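Local coordinates for protein DNA-entry nuclease (Competence-specific nuclease) (Streptococcus agalactiae ILRI112, PDB 4QGO) that probably cleaves DNA and RNA non-specifically as a ββα-metal (His-Me finger) nuclease and is a virulence factor, at residues S64-M69 with G111-Y116; S158-A163 with V170-T175. The protein carries 1 engineered substitution. All blocks are in the same frame, centred on the assembly; numbering follows the deposited sequence.

Interaction 1: S64-M69 with G111-Y116; sequences STANAM and GALIAY. Engineered in segment 111-116: Ala-112 (natural residue His). With SO4 (sulfate ion), chain C; SO4 (sulfate ion), chain E.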
ATOM      1  N   SER A  64       1.276  10.148  -3.455  1.00  6.64           N
ATOM      2  CA  SER A  64       0.037   9.914  -4.170  1.00  8.05           C
ATOM      3  C   SER A  64       0.233   8.744  -5.137  1.00  7.14           C
ATOM      4  O   SER A  64       1.128   7.926  -4.951  1.00  6.67           O
ATOM      5  CB  SER A  64      -0.380  11.203  -4.886  1.00  9.04           C
ATOM      6  OG  SER A  64      -1.700  11.111  -5.397  1.00  9.41           O
ATOM      7  N   THR A  65      -0.599   8.665  -6.165  1.00  4.87           N
ATOM      8  CA  THR A  65      -0.604   7.529  -7.080  1.00  4.61           C
ATOM      9  C   THR A  65       0.774   7.131  -7.597  1.00  5.61           C
ATOM     10  O   THR A  65       1.489   7.944  -8.189  1.00  7.19           O
ATOM     11  CB  THR A  65      -1.506   7.844  -8.288  1.00  6.28           C
ATOM     12  OG1 THR A  65      -2.741   8.392  -7.820  1.00  8.03           O
ATOM     13  CG2 THR A  65      -1.802   6.590  -9.084  1.00  8.72           C
ATOM     14  N   ALA A  66       1.136   5.877  -7.340  1.00  4.48           N
ATOM     15  CA  ALA A  66       2.375   5.292  -7.837  1.00  4.41           C
ATOM     16  C   ALA A  66       2.051   4.221  -8.852  1.00  6.53           C
ATOM     17  O   ALA A  66       1.133   3.415  -8.662  1.00  7.17           O
ATOM     18  CB  ALA A  66       3.177   4.682  -6.682  1.00  4.46           C
ATOM     19  N   ASN A  67       2.820   4.203  -9.933  1.00  6.34           N
ATOM     20  CA  ASN A  67       2.625   3.226 -10.996  1.00  5.25           C
ATOM     21  C   ASN A  67       3.911   2.521 -11.365  1.00  4.91           C
ATOM     22  O   ASN A  67       4.991   3.088 -11.269  1.00  6.04           O
ATOM     23  CB  ASN A  67       2.085   3.917 -12.243  1.00  4.71           C
ATOM     24  CG  ASN A  67       0.588   4.118 -12.191  1.00  5.47           C
ATOM     25  OD1 ASN A  67      -0.179   3.164 -12.327  1.00  5.65           O
ATOM     26  ND2 ASN A  67       0.163   5.358 -12.017  1.00  5.96           N
ATOM     27  N   ALA A  68       3.781   1.285 -11.823  1.00  5.52           N
ATOM     28  CA  ALA A  68       4.942   0.524 -12.268  1.00  4.00           C
ATOM     29  C   ALA A  68       4.563  -0.489 -13.320  1.00  4.68           C
ATOM     30  O   ALA A  68       3.408  -0.930 -13.398  1.00  5.30           O
ATOM     31  CB  ALA A  68       5.606  -0.184 -11.094  1.00  5.40           C
ATOM     32  N   MET A  69       5.541  -0.826 -14.158  1.00  4.88           N
ATOM     33  CA  MET A  69       5.509  -2.048 -14.939  1.00  5.25           C
ATOM     34  C   MET A  69       6.693  -2.845 -14.467  1.00  6.46           C
ATOM     35  O   MET A  69       7.833  -2.391 -14.569  1.00  6.64           O
ATOM     36  CB  MET A  69       5.621  -1.782 -16.442  1.00  7.37           C
ATOM     37  CG  MET A  69       5.807  -3.056 -17.268  1.00  7.97           C
ATOM     38  SD  MET A  69       4.369  -4.163 -17.207  1.00 16.70           S
ATOM     39  CE  MET A  69       3.162  -3.188 -18.059  1.00 23.15           C
ATOM     40  N   GLY A 111       6.175   2.822   5.524  1.00  5.27           N
ATOM     41  CA  GLY A 111       5.517   1.998   4.518  1.00  5.76           C
ATOM     42  C   GLY A 111       5.785   2.424   3.084  1.00  4.15           C
ATOM     43  O   GLY A 111       5.327   3.480   2.654  1.00  6.49           O
ATOM     44  N   ALA A 112       6.520   1.602   2.335  1.00  5.63           N
ATOM     45  CA  ALA A 112       6.752   1.890   0.922  1.00  6.01           C
ATOM     46  C   ALA A 112       5.501   1.662   0.089  1.00  6.03           C
ATOM     47  O   ALA A 112       4.781   0.685   0.293  1.00  8.17           O
ATOM     48  CB  ALA A 112       7.871   1.015   0.385  1.00  7.09           C
ATOM     49  N   LEU A 113       5.249   2.555  -0.864  1.00  5.54           N
ATOM     50  CA  LEU A 113       4.184   2.316  -1.837  1.00  6.28           C
ATOM     51  C   LEU A 113       4.628   1.210  -2.784  1.00  6.28           C
ATOM     52  O   LEU A 113       3.926   0.206  -2.965  1.00  6.28           O
ATOM     53  CB  LEU A 113       3.854   3.586  -2.629  1.00  4.96           C
ATOM     54  CG  LEU A 113       2.891   4.581  -1.959  1.00  5.97           C
ATOM     55  CD1 LEU A 113       3.406   5.112  -0.634  1.00  5.97           C
ATOM     56  CD2 LEU A 113       2.619   5.753  -2.912  1.00  6.13           C
ATOM     57  N   ILE A 114       5.803   1.407  -3.380  1.00  5.68           N
ATOM     58  CA  ILE A 114       6.404   0.413  -4.269  1.00  4.00           C
ATOM     59  C   ILE A 114       7.603  -0.215  -3.559  1.00  6.37           C
ATOM     60  O   ILE A 114       8.574   0.467  -3.249  1.00  7.32           O
ATOM     61  CB  ILE A 114       6.872   1.042  -5.599  1.00  7.03           C
ATOM     62  CG1 ILE A 114       5.749   1.862  -6.252  1.00  6.17           C
ATOM     63  CG2 ILE A 114       7.353  -0.043  -6.545  1.00  9.51           C
ATOM     64  CD1 ILE A 114       4.563   1.033  -6.714  1.00  7.97           C
ATOM     65  N   ALA A 115       7.510  -1.520  -3.300  1.00  6.05           N
ATOM     66  CA  ALA A 115       8.519  -2.257  -2.537  1.00  7.29           C
ATOM     67  C   ALA A 115       9.905  -2.297  -3.174  1.00  6.20           C
ATOM     68  O   ALA A 115      10.050  -2.409  -4.392  1.00  8.04           O
ATOM     69  CB  ALA A 115       8.029  -3.682  -2.259  1.00  5.98           C
ATOM     70  N   TYR A 116      10.915  -2.224  -2.316  1.00  8.29           N
ATOM     71  CA  TYR A 116      12.302  -2.304  -2.726  1.00  8.33           C
ATOM     72  C   TYR A 116      12.566  -3.555  -3.554  1.00  8.34           C
ATOM     73  O   TYR A 116      13.220  -3.493  -4.594  1.00  7.56           O
ATOM     74  CB  TYR A 116      13.214  -2.290  -1.485  1.00  9.04           C
ATOM     75  CG  TYR A 116      14.686  -2.372  -1.825  1.00 10.28           C
ATOM     76  CD1 TYR A 116      15.360  -1.264  -2.313  1.00 15.09           C
ATOM     77  CD2 TYR A 116      15.391  -3.563  -1.681  1.00 12.17           C
ATOM     78  CE1 TYR A 116      16.700  -1.327  -2.640  1.00 15.26           C
ATOM     79  CE2 TYR A 116      16.736  -3.628  -1.995  1.00 14.87           C
ATOM     80  CZ  TYR A 116      17.377  -2.508  -2.482  1.00 17.54           C
ATOM     81  OH  TYR A 116      18.716  -2.558  -2.810  1.00 22.88           O
TER
HETATM   82  S   SO4 C 301      -2.636   5.826 -14.294  0.75  5.40           S
HETATM   83  O1  SO4 C 301      -2.527   6.372 -12.951  0.75  5.07           O
HETATM   84  O2  SO4 C 301      -1.712   6.508 -15.185  0.75  6.46           O
HETATM   85  O3  SO4 C 301      -3.998   5.997 -14.816  0.75  8.15           O
HETATM   86  O4  SO4 C 301      -2.307   4.408 -14.286  0.75  7.72           O
HETATM   87  S   SO4 E 303      21.189   0.220  -3.069  0.70 47.40           S
HETATM   88  O1  SO4 E 303      21.005   0.684  -1.698  0.70 45.16           O
HETATM   89  O2  SO4 E 303      19.897  -0.175  -3.629  0.70 24.55           O
HETATM   90  O3  SO4 E 303      21.758   1.296  -3.877  0.70 57.04           O
HETATM   91  O4  SO4 E 303      22.102  -0.919  -3.072  0.70 30.28           O
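Ile-114 lays its longer branch against the methyl of Ala-66, the loop after strand 108-112 meeting one face of strand 66-70. From CB the chain turns with CG1 beside the backbone N (chi1 -52°), which carries this branch toward the strand. Ile-114 CG1 rests 3.8 Å from Ala-66 CB, and the terminal Ile-114 CD1 stays almost as close, 3.9 Å from Ala-66 CB, so that the methyl touches two successive carbons. Alanines suit this face because their short side chains let the loop come close. Leu-113 adds a second apolar contact: its CD2 methyl sits 4.0 Å from Ala-66 CB and only 3.3 Å from Ser-64 O, a van der Waals touch on a carbonyl. The loop follows strand 108-112, whose end in the natural sequence carries the histidine of what is probably the DRGH-type motif of ββα-metal nucleases; the engineered residue Ala-112 stands there here. Asn-134 takes the Ile-114 N-H, tying the loop to the part of the chain that leads into strand 135-139. Asn-67 points to the other face of its strand. Asn-67 ND2 donates to O1 of a sulfate ion at 3.0 Å, while OD1 accepts from Arg-171, so both ends of the amide are held. At the start of helix 116-119, the Tyr-116 OH donates to O2 of a second sulfate, 2.8 Å away in the ring plane, and Arg-80 makes a cation-pi contact with the same ring.

Interaction 2: S158-A163 with V170-T175; sequences SLVRKA and VRYRVT. With SO4 (sulfate ion), chain C.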
ATOM      1  N   SER A 158       3.926 -10.104  -1.911  1.00  6.09           N
ATOM      2  CA  SER A 158       4.390 -11.462  -2.148  1.00  7.00           C
ATOM      3  C   SER A 158       3.762 -12.077  -3.390  1.00  6.63           C
ATOM      4  O   SER A 158       4.448 -12.783  -4.134  1.00  8.22           O
ATOM      5  CB  SER A 158       4.118 -12.351  -0.939  1.00  8.45           C
ATOM      6  OG  SER A 158       4.901 -11.931   0.164  1.00 12.42           O
ATOM      7  N   LEU A 159       2.477 -11.823  -3.634  1.00  6.12           N
ATOM      8  CA  LEU A 159       1.860 -12.329  -4.856  1.00  8.60           C
ATOM      9  C   LEU A 159       2.550 -11.760  -6.088  1.00  6.66           C
ATOM     10  O   LEU A 159       2.794 -12.472  -7.070  1.00  6.71           O
ATOM     11  CB  LEU A 159       0.365 -11.979  -4.916  1.00  7.62           C
ATOM     12  CG  LEU A 159      -0.527 -12.615  -3.855  1.00  7.93           C
ATOM     13  CD1 LEU A 159      -1.967 -12.128  -4.040  1.00  8.51           C
ATOM     14  CD2 LEU A 159      -0.457 -14.135  -3.915  1.00 12.62           C
ATOM     15  N   VAL A 160       2.858 -10.466  -6.044  1.00  5.78           N
ATOM     16  CA  VAL A 160       3.470  -9.798  -7.185  1.00  5.61           C
ATOM     17  C   VAL A 160       4.905 -10.284  -7.374  1.00  5.35           C
ATOM     18  O   VAL A 160       5.329 -10.587  -8.491  1.00  7.05           O
ATOM     19  CB  VAL A 160       3.467  -8.276  -7.009  1.00  5.33           C
ATOM     20  CG1 VAL A 160       4.207  -7.606  -8.148  1.00  7.37           C
ATOM     21  CG2 VAL A 160       2.033  -7.767  -6.961  1.00  7.82           C
ATOM     22  N   ARG A 161       5.629 -10.385  -6.271  1.00  7.02           N
ATOM     23  CA  ARG A 161       7.008 -10.860  -6.300  1.00  5.81           C
ATOM     24  C   ARG A 161       7.085 -12.264  -6.877  1.00  6.93           C
ATOM     25  O   ARG A 161       7.932 -12.547  -7.733  1.00  8.42           O
ATOM     26  CB  ARG A 161       7.553 -10.845  -4.876  1.00  8.86           C
ATOM     27  CG  ARG A 161       9.013 -11.134  -4.756  1.00 14.50           C
ATOM     28  CD  ARG A 161       9.488 -10.958  -3.323  1.00 17.52           C
ATOM     29  NE  ARG A 161       8.887 -11.951  -2.436  1.00 17.07           N
ATOM     30  CZ  ARG A 161       8.038 -11.665  -1.459  1.00 18.58           C
ATOM     31  NH1 ARG A 161       7.684 -10.399  -1.236  1.00 17.35           N
ATOM     32  NH2 ARG A 161       7.548 -12.645  -0.705  1.00 17.61           N
ATOM     33  N   LYS A 162       6.199 -13.144  -6.426  1.00  7.65           N
ATOM     34  CA  LYS A 162       6.211 -14.519  -6.915  1.00 10.40           C
ATOM     35  C   LYS A 162       5.889 -14.584  -8.406  1.00 10.61           C
ATOM     36  O   LYS A 162       6.476 -15.387  -9.136  1.00 11.62           O
ATOM     37  CB  LYS A 162       5.273 -15.398  -6.084  1.00 10.40           C
ATOM     38  CG  LYS A 162       5.838 -15.671  -4.696  1.00 10.99           C
ATOM     39  CD  LYS A 162       4.841 -16.357  -3.783  1.00 17.17           C
ATOM     40  CE  LYS A 162       5.442 -16.547  -2.392  1.00 19.07           C
ATOM     41  NZ  LYS A 162       4.544 -17.337  -1.506  1.00 24.87           N
ATOM     42  N   ALA A 163       4.979 -13.726  -8.862  1.00  6.62           N
ATOM     43  CA  ALA A 163       4.640 -13.647 -10.279  1.00  8.25           C
ATOM     44  C   ALA A 163       5.836 -13.197 -11.113  1.00  7.90           C
ATOM     45  O   ALA A 163       6.162 -13.802 -12.147  1.00  8.56           O
ATOM     46  CB  ALA A 163       3.454 -12.704 -10.477  1.00  9.74           C
ATOM     47  N   VAL A 170       4.161  -7.597 -14.740  1.00  7.39           N
ATOM     48  CA  VAL A 170       3.066  -7.171 -13.873  1.00  6.20           C
ATOM     49  C   VAL A 170       2.908  -5.656 -13.879  1.00  6.11           C
ATOM     50  O   VAL A 170       3.806  -4.925 -13.476  1.00  6.15           O
ATOM     51  CB  VAL A 170       3.254  -7.675 -12.427  1.00  5.03           C
ATOM     52  CG1 VAL A 170       2.054  -7.253 -11.581  1.00  8.35           C
ATOM     53  CG2 VAL A 170       3.385  -9.193 -12.413  1.00  6.46           C
ATOM     54  N   ARG A 171       1.762  -5.193 -14.372  1.00  5.05           N
ATOM     55  CA  ARG A 171       1.392  -3.785 -14.273  1.00  6.17           C
ATOM     56  C   ARG A 171       0.814  -3.572 -12.865  1.00  5.05           C
ATOM     57  O   ARG A 171       0.014  -4.365 -12.396  1.00  5.35           O
ATOM     58  CB  ARG A 171       0.376  -3.446 -15.369  1.00  6.68           C
ATOM     59  CG  ARG A 171      -0.088  -2.006 -15.400  1.00  5.39           C
ATOM     60  CD  ARG A 171       0.994  -1.018 -15.887  1.00  6.14           C
ATOM     61  NE  ARG A 171       0.371   0.296 -15.995  1.00  5.64           N
ATOM     62  CZ  ARG A 171       0.201   1.137 -14.979  1.00  7.08           C
ATOM     63  NH1 ARG A 171       0.676   0.841 -13.771  1.00  7.11           N
ATOM     64  NH2 ARG A 171      -0.431   2.284 -15.169  1.00  6.83           N
ATOM     65  N   TYR A 172       1.253  -2.511 -12.188  1.00  3.32           N
ATOM     66  CA  TYR A 172       1.043  -2.353 -10.742  1.00  4.55           C
ATOM     67  C   TYR A 172       0.747  -0.893 -10.436  1.00  5.38           C
ATOM     68  O   TYR A 172       1.398   0.005 -10.978  1.00  5.49           O
ATOM     69  CB  TYR A 172       2.336  -2.777 -10.033  1.00  4.69           C
ATOM     70  CG  TYR A 172       2.323  -2.959  -8.520  1.00  4.13           C
ATOM     71  CD1 TYR A 172       1.309  -3.659  -7.876  1.00  5.49           C
ATOM     72  CD2 TYR A 172       3.386  -2.498  -7.747  1.00  5.05           C
ATOM     73  CE1 TYR A 172       1.334  -3.846  -6.490  1.00  5.42           C
ATOM     74  CE2 TYR A 172       3.420  -2.690  -6.372  1.00  6.35           C
ATOM     75  CZ  TYR A 172       2.401  -3.368  -5.754  1.00  5.47           C
ATOM     76  OH  TYR A 172       2.426  -3.567  -4.382  1.00  6.77           O
ATOM     77  N   ARG A 173      -0.240  -0.653  -9.577  1.00  3.43           N
ATOM     78  CA  ARG A 173      -0.612   0.702  -9.194  1.00  3.48           C
ATOM     79  C   ARG A 173      -0.951   0.727  -7.713  1.00  3.74           C
ATOM     80  O   ARG A 173      -1.782  -0.052  -7.250  1.00  5.53           O
ATOM     81  CB  ARG A 173      -1.788   1.215 -10.036  1.00  6.74           C
ATOM     82  CG  ARG A 173      -2.212   2.667  -9.745  1.00  5.22           C
ATOM     83  CD  ARG A 173      -3.113   3.223 -10.862  1.00  7.26           C
ATOM     84  NE  ARG A 173      -4.331   2.431 -11.060  1.00  8.37           N
ATOM     85  CZ  ARG A 173      -4.969   2.298 -12.221  1.00  7.97           C
ATOM     86  NH1 ARG A 173      -4.517   2.900 -13.325  1.00  9.07           N
ATOM     87  NH2 ARG A 173      -6.067   1.552 -12.291  1.00  8.97           N
ATOM     88  N   VAL A 174      -0.279   1.607  -6.976  1.00  4.62           N
ATOM     89  CA  VAL A 174      -0.469   1.723  -5.536  1.00  4.45           C
ATOM     90  C   VAL A 174      -0.835   3.163  -5.193  1.00  4.58           C
ATOM     91  O   VAL A 174      -0.104   4.101  -5.524  1.00  6.47           O
ATOM     92  CB  VAL A 174       0.802   1.321  -4.778  1.00  4.75           C
ATOM     93  CG1 VAL A 174       0.611   1.526  -3.284  1.00  6.33           C
ATOM     94  CG2 VAL A 174       1.171  -0.142  -5.080  1.00  5.70           C
ATOM     95  N   THR A 175      -1.985   3.338  -4.550  1.00  4.45           N
ATOM     96  CA  THR A 175      -2.501   4.674  -4.287  1.00  5.76           C
ATOM     97  C   THR A 175      -2.883   4.802  -2.823  1.00  6.42           C
ATOM     98  O   THR A 175      -3.808   4.139  -2.366  1.00  5.83           O
ATOM     99  CB  THR A 175      -3.744   4.965  -5.135  1.00  5.93           C
ATOM    100  OG1 THR A 175      -3.472   4.669  -6.521  1.00  7.45           O
ATOM    101  CG2 THR A 175      -4.159   6.429  -5.011  1.00  8.36           C
TER
HETATM  102  S   SO4 C 301      -2.636   5.826 -14.294  0.75  5.40           S
HETATM  103  O1  SO4 C 301      -2.527   6.372 -12.951  0.75  5.07           O
HETATM  104  O2  SO4 C 301      -1.712   6.508 -15.185  0.75  6.46           O
HETATM  105  O3  SO4 C 301      -3.998   5.997 -14.816  0.75  8.15           O
HETATM  106  O4  SO4 C 301      -2.307   4.408 -14.286  0.75  7.72           O
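Val-160 on the helix reaches two strand residues through its two methyls, an apolar contact. Val-160 CG1, anti to the backbone N (chi1 175°), lies 4.1 Å from Val-170 CG1, while Val-160 CG2 comes obliquely to the tyrosine ring, 4.0 Å from Tyr-172 CE1. One turn on, Ala-163 CB sits 4.0 Å from CG2 of Val-170, whose forked side chain thus serves both helix residues. Branched valines fill the gap between backbones, and the alanine methyl fits against the CG2 branch of Val-170 without needing a longer side chain. One face of the Tyr-172 ring is covered by Val-174 CG2, offset toward the rim. Strand 170-177 belongs to the large antiparallel sheet; helix 153-165 packs on it and is probably the helix of the ββα-metal element, whose two strands would be 108-112 and 135-139. Segments 158-163 and 170-175 run nearly antiparallel, at 157°.

The polar interactions lie away from this interface. Within the helix, Arg-161 NH2 donates to Ser-158 OG at 2.9 Å, with the hydroxyl oxygen 29° out of the guanidinium plane. On the sheet's other face, alternate residues send two arginines to one sulfate oxygen: Arg-173 NH1 donates a hydrogen bond to O4 of the sulfate at 2.8 Å, in its guanidinium plane, and Arg-171 NH2 adds a weak one to O4 at 3.0 Å. Long, charged side chains suit an anion site, and Glu-192 forms a salt bridge with Arg-173 NH2.

How the interactions relate
Interactions 1 and 2 lie in series along the chain, the first closing before the second opens, and their centres are about 9 Å apart. What joins them is the large antiparallel sheet, in which strands 66-70 and 170-177 are neighbours. Probable backbone hydrogen bonds link them directly, with Ala-66 N 2.8 Å from Val-174 O and Ala-68 N 2.8 Å from Tyr-172 O. The loop of 111-116 and the helix of 158-163 therefore pack against adjacent strands of one sheet, the loop being continuous with the motif strand 108-112, which is consistent with the sheet being the platform on which the ββα element is mounted. Across the sheet, both contacts contribute side chains to a single sulfate ion.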